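Local coordinates for protein putative acyl-CoA dehydrogenase (Burkholderia xenovorans, PDB 5JSC) that binds flavin-adenine dinucleotide and is a putative flavoprotein of the acyl-CoA dehydrogenase family, at residues F25-P28 against R29-E32; A321-L324 against R325-E329; D54-C57 against R58-V61; A367-M370 against L371-I375. All blocks are in the same frame, centred on the assembly; numbering follows the deposited sequence.

All four contacts are local, each between neighbouring turns or at a helix end. They follow one another in series, and none nests in or crosses another. Interaction 1 is the entry from a loop into helix 28-44. Interaction 3 lies within helix 53-66, the next helix of the N-terminal domain. Interaction 2 closes the C-terminal end of helix 298-325 with a turn, and interaction 4 lies within helix 367-376. Only interactions 1 and 2 touch: F25 CD1 packs on W323 CB at 3.5 Å, joining the N-terminal and C-terminal domains. Interactions 3 and 4 have centres about 20 Å apart. Interactions 2 and 4 lie on opposite sides of the chain's centre.

Interaction 1. Residues F25-P28 against R29-E32; sequences FFEP and RHRE
E27 O faces the start of helix 28-44, where R29-E32 lie. H30 N donates to E27 O at 2.9 Å. R31 N reaches E27 O only weakly. One residue on, E32 N donates to P28 O at 3.1 Å. A water donates to both P28 O and E32 OE2, linking the backbone to the exposed glutamate.

E27 is the N-cap of helix 28-44, and P28 follows it in the first turn. The backbone N of the N-cap residue is itself taken up by a histidine ring three residues on. E27 N donates to H30 ND1 at 3.0 Å, nearly straight at 168° and close to the ring plane. As acceptor here, ND1 carries no proton. NE2, on the other side of the ring, bonds to D87. The H30 side chain turns back beside its own backbone N (chi1 -63°), which brings ND1 to E27 N. The ring is thus held at both nitrogens.

F26 crosses H30 at about a right angle, with F26 CD1 3.8 Å from H30 CB. F26 also meets the ring of Y319 and packs on L93 of helix 88-101. The extended R29 chain crosses E27 at a slant, and one guanidinium face lies over E27 CB, with R29 NH1 3.8 Å from that carbon. Its NE forms a salt bridge to D87. R31 has two conformers. In the one described, it bends at chi3 (-88°) and folds its guanidinium over the E27 carbonyl. R31 NH2 then lies 3.7 Å from P28 CG, while R31 NH1 bonds to L21 O. The F25 ring meets F25 of the second subunit edge-to-face.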
loop_
_atom_site.group_PDB
_atom_site.type_symbol
_atom_site.label_atom_id
_atom_site.label_comp_id
_atom_site.label_asym_id
_atom_site.label_seq_id
_atom_site.Cartn_x
_atom_site.Cartn_y
_atom_site.Cartn_z
ATOM N N PHE C 25 -16.219 19.729 16.754
ATOM C CA PHE C 25 -14.897 20.093 17.242
ATOM C C PHE C 25 -14.689 21.600 17.253
ATOM O O PHE C 25 -13.813 22.081 17.976
ATOM C CB PHE C 25 -13.798 19.477 16.369
ATOM C CG PHE C 25 -13.642 17.989 16.501
ATOM C CD1 PHE C 25 -13.520 17.390 17.740
ATOM C CD2 PHE C 25 -13.572 17.191 15.367
ATOM C CE1 PHE C 25 -13.341 16.017 17.853
ATOM C CE2 PHE C 25 -13.402 15.817 15.473
ATOM C CZ PHE C 25 -13.291 15.230 16.717
ATOM N N PHE C 26 -15.445 22.351 16.445
ATOM C CA PHE C 26 -15.227 23.779 16.272
ATOM C C PHE C 26 -16.271 24.592 17.018
ATOM O O PHE C 26 -17.416 24.165 17.192
ATOM C CB PHE C 26 -15.272 24.179 14.797
ATOM C CG PHE C 26 -14.156 23.608 13.987
ATOM C CD1 PHE C 26 -12.854 24.039 14.196
ATOM C CD2 PHE C 26 -14.405 22.647 13.011
ATOM C CE1 PHE C 26 -11.811 23.518 13.442
ATOM C CE2 PHE C 26 -13.360 22.111 12.257
ATOM C CZ PHE C 26 -12.064 22.550 12.472
ATOM N N GLU C 27 -15.865 25.793 17.423
ATOM C CA GLU C 27 -16.750 26.806 17.975
ATOM C C GLU C 27 -17.041 27.869 16.932
ATOM O O GLU C 27 -16.343 27.961 15.920
ATOM C CB GLU C 27 -16.111 27.441 19.213
ATOM C CG GLU C 27 -16.041 26.483 20.375
ATOM C CD GLU C 27 -17.421 26.031 20.818
ATOM O OE1 GLU C 27 -18.370 26.841 20.738
ATOM O OE2 GLU C 27 -17.567 24.861 21.230
ATOM N N PRO C 28 -18.086 28.688 17.129
ATOM C CA PRO C 28 -18.361 29.753 16.148
ATOM C C PRO C 28 -17.164 30.646 15.864
ATOM O O PRO C 28 -16.955 31.032 14.707
ATOM C CB PRO C 28 -19.516 30.529 16.798
ATOM C CG PRO C 28 -20.237 29.490 17.584
ATOM C CD PRO C 28 -19.165 28.574 18.127
ATOM N N ARG C 29 -16.355 30.967 16.880
ATOM C CA ARG C 29 -15.195 31.820 16.641
ATOM C C ARG C 29 -14.237 31.199 15.631
ATOM O O ARG C 29 -13.543 31.927 14.911
ATOM C CB ARG C 29 -14.462 32.110 17.952
ATOM C CG ARG C 29 -13.818 30.895 18.591
ATOM C CD ARG C 29 -13.015 31.289 19.829
ATOM N NE ARG C 29 -12.265 30.153 20.357
ATOM C CZ ARG C 29 -12.763 29.290 21.235
ATOM N NH1 ARG C 29 -14.005 29.446 21.681
ATOM N NH2 ARG C 29 -12.023 28.279 21.670
ATOM N N HIS C 30 -14.193 29.865 15.552
ATOM C CA HIS C 30 -13.286 29.219 14.606
ATOM C C HIS C 30 -13.781 29.366 13.181
ATOM O O HIS C 30 -12.980 29.499 12.250
ATOM C CB HIS C 30 -13.104 27.743 14.961
ATOM C CG HIS C 30 -12.466 27.545 16.295
ATOM N ND1 HIS C 30 -13.064 26.842 17.316
ATOM C CD2 HIS C 30 -11.295 28.010 16.793
ATOM C CE1 HIS C 30 -12.282 26.870 18.382
ATOM N NE2 HIS C 30 -11.201 27.571 18.089
ATOM N N ARG C 31 -15.098 29.331 12.989
ATOM C CA ARG C 31 -15.648 29.567 11.661
ATOM C C ARG C 31 -15.381 30.993 11.207
ATOM O O ARG C 31 -15.037 31.228 10.043
ATOM C CB ARG C 31 -17.145 29.264 11.654
ATOM C CG ARG C 31 -17.457 27.783 11.799
ATOM C CD ARG C 31 -18.949 27.506 11.696
ATOM N NE ARG C 31 -19.629 27.595 12.984
ATOM C CZ ARG C 31 -19.652 26.615 13.884
ATOM N NH1 ARG C 31 -19.020 25.472 13.644
ATOM N NH2 ARG C 31 -20.301 26.778 15.028
ATOM N N GLU C 32 -15.517 31.958 12.113
ATOM C CA GLU C 32 -15.212 33.334 11.743
ATOM C C GLU C 32 -13.724 33.509 11.462
ATOM O O GLU C 32 -13.345 34.213 10.520
ATOM C CB GLU C 32 -15.695 34.276 12.841
ATOM C CG GLU C 32 -17.204 34.348 12.860
ATOM C CD GLU C 32 -17.753 34.904 14.145
ATOM O OE1 GLU C 32 -16.953 35.332 15.006
ATOM O OE2 GLU C 32 -18.992 34.903 14.291
HETATM O O HOH W 1 -19.553 31.920 13.314
#

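Interaction 2. Residues A321-L324 against R325-E329; sequences AAWL and RDQGE. With SO4 (sulfate ion), chain Q.
The amide of Q327 lies flat on the indole of W323. The two planes are 16° apart, and Q327 NE2 sits over the ring toward its rim. Q327 CG lies over the six-membered ring, 4.0 Å from its centroid, as a CH-pi contact. The chain is bent at chi2 (-53°), which folds the amide back over the preceding turn. There NE2 uses both its hydrogens. It donates to W323 O at 3.1 Å, with that oxygen in the amide plane, and to sulfate O3 at 2.8 Å. Together these bonds fix the amide's rotation. R89 also binds this sulfate, which probably comes from the crystallisation liquor.

Helix 298-325 ends here in a Schellman motif. R325 N still bonds to A321 O at 2.9 Å, and D326 N to A322 O. L324 O then takes Q327 N at 3.0 Å and, weakly, E329 N. G328 has positive phi (89°) and returns its N to R325 O, closing a type I beta turn from R325 to G328. Beyond it, E329 CB packs on L324 CD1 at 3.7 Å.

Farther out, D326 OD1 bonds to T88 and OD2 forms a salt bridge to R89. R325 also reaches T88, and its NH2 pairs with another sulfate. On the second subunit, P24 packs on W323, and H18 packs on both L324 and E329.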
loop_
_atom_site.group_PDB
_atom_site.type_symbol
_atom_site.label_atom_id
_atom_site.label_comp_id
_atom_site.label_asym_id
_atom_site.label_seq_id
_atom_site.Cartn_x
_atom_site.Cartn_y
_atom_site.Cartn_z
ATOM N N ALA C 321 -7.205 16.059 17.564
ATOM C CA ALA C 321 -6.068 16.379 18.423
ATOM C C ALA C 321 -6.127 17.819 18.914
ATOM O O ALA C 321 -5.858 18.091 20.093
ATOM C CB ALA C 321 -4.752 16.123 17.685
ATOM N N ALA C 322 -6.469 18.759 18.031
ATOM C CA ALA C 322 -6.509 20.160 18.447
ATOM C C ALA C 322 -7.629 20.400 19.451
ATOM O O ALA C 322 -7.424 21.072 20.473
ATOM C CB ALA C 322 -6.665 21.072 17.227
ATOM N N TRP C 323 -8.810 19.831 19.195
ATOM C CA TRP C 323 -9.908 19.940 20.151
ATOM C C TRP C 323 -9.514 19.351 21.504
ATOM O O TRP C 323 -9.785 19.945 22.561
ATOM C CB TRP C 323 -11.155 19.245 19.590
ATOM C CG TRP C 323 -12.225 19.040 20.616
ATOM C CD1 TRP C 323 -13.214 19.924 20.968
ATOM C CD2 TRP C 323 -12.398 17.891 21.447
ATOM N NE1 TRP C 323 -13.992 19.387 21.966
ATOM C CE2 TRP C 323 -13.513 18.142 22.281
ATOM C CE3 TRP C 323 -11.721 16.668 21.569
ATOM C CZ2 TRP C 323 -13.966 17.215 23.221
ATOM C CZ3 TRP C 323 -12.179 15.747 22.510
ATOM C CH2 TRP C 323 -13.293 16.029 23.317
ATOM N N LEU C 324 -8.859 18.189 21.495
ATOM C CA LEU C 324 -8.495 17.530 22.743
ATOM C C LEU C 324 -7.488 18.356 23.535
ATOM O O LEU C 324 -7.634 18.522 24.758
ATOM C CB LEU C 324 -7.950 16.132 22.445
ATOM C CG LEU C 324 -7.554 15.292 23.658
ATOM C CD1 LEU C 324 -8.704 15.192 24.666
ATOM C CD2 LEU C 324 -7.096 13.902 23.196
ATOM N N ARG C 325 -6.466 18.892 22.866
ATOM C CA ARG C 325 -5.517 19.746 23.572
ATOM C C ARG C 325 -6.217 20.971 24.141
ATOM O O ARG C 325 -5.880 21.433 25.245
ATOM C CB ARG C 325 -4.378 20.170 22.643
ATOM C CG ARG C 325 -3.233 20.793 23.410
ATOM C CD ARG C 325 -2.173 21.493 22.556
ATOM N NE ARG C 325 -1.355 22.277 23.466
ATOM C CZ ARG C 325 -1.506 23.574 23.718
ATOM N NH1 ARG C 325 -2.396 24.297 23.062
ATOM N NH2 ARG C 325 -0.719 24.161 24.600
ATOM N N ASP C 326 -7.224 21.478 23.432
ATOM C CA ASP C 326 -7.986 22.636 23.887
ATOM C C ASP C 326 -8.962 22.309 25.013
ATOM O O ASP C 326 -9.627 23.227 25.521
ATOM C CB ASP C 326 -8.727 23.263 22.702
ATOM C CG ASP C 326 -7.782 23.950 21.728
ATOM O OD1 ASP C 326 -6.618 24.222 22.106
ATOM O OD2 ASP C 326 -8.196 24.246 20.590
ATOM N N GLN C 327 -9.073 21.042 25.411
ATOM C CA GLN C 327 -9.747 20.680 26.650
ATOM C C GLN C 327 -8.790 20.690 27.831
ATOM O O GLN C 327 -9.209 20.420 28.968
ATOM C CB GLN C 327 -10.399 19.294 26.536
ATOM C CG GLN C 327 -11.270 19.107 25.298
ATOM C CD GLN C 327 -12.318 20.191 25.165
ATOM O OE1 GLN C 327 -13.212 20.320 26.008
ATOM N NE2 GLN C 327 -12.210 20.985 24.104
ATOM N N GLY C 328 -7.520 21.003 27.585
ATOM C CA GLY C 328 -6.507 20.958 28.615
ATOM C C GLY C 328 -5.831 19.618 28.766
ATOM O O GLY C 328 -5.187 19.377 29.790
ATOM N N GLU C 329 -5.960 18.732 27.787
ATOM C CA GLU C 329 -5.418 17.388 27.889
ATOM C C GLU C 329 -4.107 17.273 27.127
ATOM O O GLU C 329 -3.864 17.987 26.152
ATOM C CB GLU C 329 -6.418 16.361 27.355
ATOM C CG GLU C 329 -7.692 16.318 28.168
ATOM C CD GLU C 329 -7.461 15.732 29.542
ATOM O OE1 GLU C 329 -6.897 14.621 29.624
ATOM O OE2 GLU C 329 -7.827 16.386 30.540
HETATM S S SO4 Q . -14.733 24.232 23.551
HETATM O O1 SO4 Q . -15.946 24.535 24.303
HETATM O O2 SO4 Q . -13.857 25.402 23.552
HETATM O O3 SO4 Q . -14.036 23.114 24.178
HETATM O O4 SO4 Q . -15.082 23.874 22.179
#

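Interaction 3. Residues D54-C57 against R58-V61; sequences DATC and RRLV
T56 and L60 lie side by side on helix 53-66, an alpha-helix in the N-terminal domain of this acyl-CoA dehydrogenase-like chain. Their methyls meet at the tight side of the contact: T56 CG2 is 3.7 Å from L60 CD1. Both side chains point the same way, onto L104 of helix 103-122. L60 also reaches A108, and V61 packs on Q112 of the same helix. The T56 methyl is anti to its backbone N. This leaves OG1 on the other side, where it bonds to D52 O one turn earlier.

The backbone between the two turns is regular. Each of the four amides of R58-V61 donates to the carbonyl oxygen four residues before it, from D54 O to C57 O. The bond from L60 N to T56 O is 2.9 Å long.

The two arginines make the looser part, and R59 is exposed to solvent. R59 bends at chi3 (65°) and turns its guanidinium back, so that one face lies over T56 CA. R59 NH2 approaches T56 OG1 at 3.4 Å. R58 instead runs extended from CG to NE, back along D54. D54 OD2 and R58 NH1 are not in contact; D54 OD2 has a salt bridge to R219. A water bridges them. It donates to D54 OD2 at 2.8 Å and accepts a weak bond from R58 NH1 at 3.3 Å, near the guanidinium plane.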
loop_
_atom_site.group_PDB
_atom_site.type_symbol
_atom_site.label_atom_id
_atom_site.label_comp_id
_atom_site.label_asym_id
_atom_site.label_seq_id
_atom_site.Cartn_x
_atom_site.Cartn_y
_atom_site.Cartn_z
ATOM N N ASP C 54 14.352 35.228 2.216
ATOM C CA ASP C 54 14.597 35.986 3.446
ATOM C C ASP C 54 13.720 37.231 3.500
ATOM O O ASP C 54 13.032 37.482 4.497
ATOM C CB ASP C 54 16.069 36.390 3.559
ATOM C CG ASP C 54 16.971 35.256 4.010
ATOM O OD1 ASP C 54 16.487 34.117 4.212
ATOM O OD2 ASP C 54 18.189 35.518 4.153
ATOM N N ALA C 55 13.736 38.029 2.430
ATOM C CA ALA C 55 12.931 39.246 2.415
ATOM C C ALA C 55 11.441 38.921 2.444
ATOM O O ALA C 55 10.654 39.634 3.080
ATOM C CB ALA C 55 13.274 40.090 1.188
ATOM N N THR C 56 11.036 37.854 1.753
ATOM C CA THR C 56 9.629 37.478 1.746
ATOM C C THR C 56 9.165 37.062 3.136
ATOM O O THR C 56 8.068 37.435 3.567
ATOM C CB THR C 56 9.383 36.368 0.723
ATOM O OG1 THR C 56 9.687 36.859 -0.590
ATOM C CG2 THR C 56 7.927 35.911 0.759
ATOM N N CYS C 57 9.988 36.296 3.861
ATOM C CA CYS C 57 9.657 35.881 5.231
ATOM C C CYS C 57 9.485 37.091 6.131
ATOM O O CYS C 57 8.520 37.199 6.893
ATOM C CB CYS C 57 10.759 34.968 5.801
ATOM S SG CYS C 57 11.053 35.021 7.652
ATOM N N ARG C 58 10.442 38.020 6.055
ATOM C CA ARG C 58 10.370 39.222 6.879
ATOM C C ARG C 58 9.090 40.000 6.600
ATOM O O ARG C 58 8.410 40.452 7.531
ATOM C CB ARG C 58 11.590 40.110 6.632
ATOM C CG ARG C 58 12.906 39.566 7.169
ATOM C CD ARG C 58 14.022 40.563 6.902
ATOM N NE ARG C 58 15.182 40.352 7.762
ATOM C CZ ARG C 58 16.347 39.865 7.355
ATOM N NH1 ARG C 58 16.525 39.530 6.083
ATOM N NH2 ARG C 58 17.343 39.723 8.222
ATOM N N ARG C 59 8.747 40.164 5.320
ATOM C CA ARG C 59 7.543 40.902 4.962
ATOM C C ARG C 59 6.297 40.186 5.461
ATOM O O ARG C 59 5.382 40.819 6.005
ATOM C CB ARG C 59 7.503 41.095 3.445
ATOM C CG ARG C 59 6.300 41.831 2.916
ATOM C CD ARG C 59 6.504 42.210 1.443
ATOM N NE ARG C 59 6.589 41.048 0.556
ATOM C CZ ARG C 59 7.708 40.605 -0.020
ATOM N NH1 ARG C 59 8.866 41.221 0.185
ATOM N NH2 ARG C 59 7.669 39.541 -0.812
ATOM N N LEU C 60 6.255 38.860 5.310
ATOM C CA LEU C 60 5.091 38.092 5.740
ATOM C C LEU C 60 4.900 38.163 7.249
ATOM O O LEU C 60 3.767 38.299 7.728
ATOM C CB LEU C 60 5.224 36.639 5.277
ATOM C CG LEU C 60 4.953 36.418 3.789
ATOM C CD1 LEU C 60 5.459 35.048 3.370
ATOM C CD2 LEU C 60 3.458 36.558 3.489
ATOM N N VAL C 61 5.994 38.082 8.016
ATOM C CA VAL C 61 5.879 38.180 9.474
ATOM C C VAL C 61 5.305 39.537 9.865
ATOM O O VAL C 61 4.403 39.627 10.709
ATOM C CB VAL C 61 7.239 37.921 10.153
ATOM C CG1 VAL C 61 7.172 38.273 11.644
ATOM C CG2 VAL C 61 7.660 36.460 9.979
HETATM O O HOH W 2 19.000 38.155 4.370
#

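Interaction 4. Residues A367-M370 against L371-I375; sequences AVEM and LYREI
E369 and R373 form a salt bridge one turn apart. The arginine grips side-on with two nitrogens. R373 NE donates to E369 OE2 at 2.8 Å, and R373 NH2 donates to E369 OE1 at 3.1 Å. Both oxygens lie near the guanidinium plane, but the carboxylate is turned 38° from it. OE1 is met on its syn side, whereas OE2 is approached from above its plane. Bends at E369 chi2 (-87°) and R373 chi3 (-80°) bring the groups together. Each has a second partner: OE1 takes G365 N, and R373 NH1 bonds to I223 O.

Backbone bonds make this the alpha-helix 367-376 of the C-terminal domain. L371 N binds A367 O, Y372 N binds V368 O at 2.9 Å, and E374 N binds M370 O at 2.8 Å. The R373 N bond to E369 O is weak.

Van der Waals contacts follow. M370 CG lies 3.7 Å from R373 NH2, and one guanidinium face covers M370 CA. L371 CG sits 3.3 Å from A367 O, and its side chain packs on F272 and I350.

Y372 points into an interface: its ring stacks on Y372 of the third subunit. E374 OE2 bonds to H226.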
loop_
_atom_site.group_PDB
_atom_site.type_symbol
_atom_site.label_atom_id
_atom_site.label_comp_id
_atom_site.label_asym_id
_atom_site.label_seq_id
_atom_site.Cartn_x
_atom_site.Cartn_y
_atom_site.Cartn_z
ATOM N N ALA C 367 1.168 24.768 -9.709
ATOM C CA ALA C 367 0.769 24.551 -8.322
ATOM C C ALA C 367 1.161 23.159 -7.840
ATOM O O ALA C 367 1.736 23.006 -6.754
ATOM C CB ALA C 367 -0.735 24.785 -8.164
ATOM N N VAL C 368 0.889 22.125 -8.642
ATOM C CA VAL C 368 1.137 20.778 -8.136
ATOM C C VAL C 368 2.633 20.466 -8.105
ATOM O O VAL C 368 3.089 19.725 -7.228
ATOM C CB VAL C 368 0.348 19.717 -8.935
ATOM C CG1 VAL C 368 -1.156 19.967 -8.808
ATOM C CG2 VAL C 368 0.788 19.657 -10.406
ATOM N N GLU C 369 3.424 21.028 -9.030
ATOM C CA GLU C 369 4.870 20.821 -8.971
ATOM C C GLU C 369 5.452 21.455 -7.718
ATOM O O GLU C 369 6.328 20.877 -7.061
ATOM C CB GLU C 369 5.538 21.393 -10.224
ATOM C CG GLU C 369 7.031 21.104 -10.354
ATOM C CD GLU C 369 7.923 22.115 -9.651
ATOM O OE1 GLU C 369 7.472 23.241 -9.341
ATOM O OE2 GLU C 369 9.105 21.788 -9.430
ATOM N N MET C 370 4.966 22.644 -7.363
ATOM C CA MET C 370 5.433 23.290 -6.145
ATOM C C MET C 370 5.041 22.485 -4.915
ATOM O O MET C 370 5.829 22.360 -3.971
ATOM C CB MET C 370 4.871 24.708 -6.063
ATOM C CG MET C 370 5.387 25.586 -7.186
ATOM S SD MET C 370 4.903 27.302 -7.058
ATOM C CE MET C 370 3.136 27.173 -7.157
ATOM N N LEU C 371 3.819 21.940 -4.903
ATOM C CA LEU C 371 3.369 21.153 -3.759
ATOM C C LEU C 371 4.187 19.876 -3.607
ATOM O O LEU C 371 4.464 19.443 -2.483
ATOM C CB LEU C 371 1.883 20.833 -3.898
ATOM C CG LEU C 371 0.968 22.049 -3.724
ATOM C CD1 LEU C 371 -0.418 21.766 -4.294
ATOM C CD2 LEU C 371 0.864 22.441 -2.250
ATOM N N TYR C 372 4.575 19.263 -4.730
ATOM C CA TYR C 372 5.412 18.069 -4.688
ATOM C C TYR C 372 6.738 18.349 -3.991
ATOM O O TYR C 372 7.261 17.496 -3.257
ATOM C CB TYR C 372 5.631 17.565 -6.116
ATOM C CG TYR C 372 6.546 16.364 -6.235
ATOM C CD1 TYR C 372 6.084 15.075 -5.957
ATOM C CD2 TYR C 372 7.870 16.516 -6.653
ATOM C CE1 TYR C 372 6.932 13.955 -6.090
ATOM C CE2 TYR C 372 8.710 15.415 -6.800
ATOM C CZ TYR C 372 8.241 14.142 -6.506
ATOM O OH TYR C 372 9.076 13.055 -6.640
ATOM N N ARG C 373 7.301 19.540 -4.202
ATOM C CA ARG C 373 8.511 19.917 -3.474
ATOM C C ARG C 373 8.207 20.320 -2.037
ATOM O O ARG C 373 8.950 19.954 -1.120
ATOM C CB ARG C 373 9.239 21.042 -4.208
ATOM C CG ARG C 373 9.798 20.560 -5.551
ATOM C CD ARG C 373 10.706 21.577 -6.210
ATOM N NE ARG C 373 9.928 22.595 -6.883
ATOM C CZ ARG C 373 9.762 23.830 -6.437
ATOM N NH1 ARG C 373 10.352 24.227 -5.313
ATOM N NH2 ARG C 373 9.015 24.679 -7.129
ATOM N N GLU C 374 7.114 21.054 -1.824
ATOM C CA GLU C 374 6.836 21.619 -0.507
ATOM C C GLU C 374 6.556 20.538 0.532
ATOM O O GLU C 374 6.953 20.671 1.697
ATOM C CB GLU C 374 5.645 22.568 -0.610
ATOM C CG GLU C 374 5.413 23.382 0.637
ATOM C CD GLU C 374 6.367 24.555 0.726
ATOM O OE1 GLU C 374 6.359 25.400 -0.197
ATOM O OE2 GLU C 374 7.137 24.622 1.703
ATOM N N ILE C 375 5.849 19.472 0.151
ATOM C CA ILE C 375 5.362 18.552 1.175
ATOM C C ILE C 375 6.473 17.685 1.751
ATOM O O ILE C 375 6.357 17.225 2.893
ATOM C CB ILE C 375 4.221 17.679 0.610
ATOM C CG1 ILE C 375 3.506 16.905 1.731
ATOM C CG2 ILE C 375 4.728 16.732 -0.489
ATOM C CD1 ILE C 375 2.863 17.801 2.791
HETATM O O HOH W 3 7.306 24.923 -3.397
#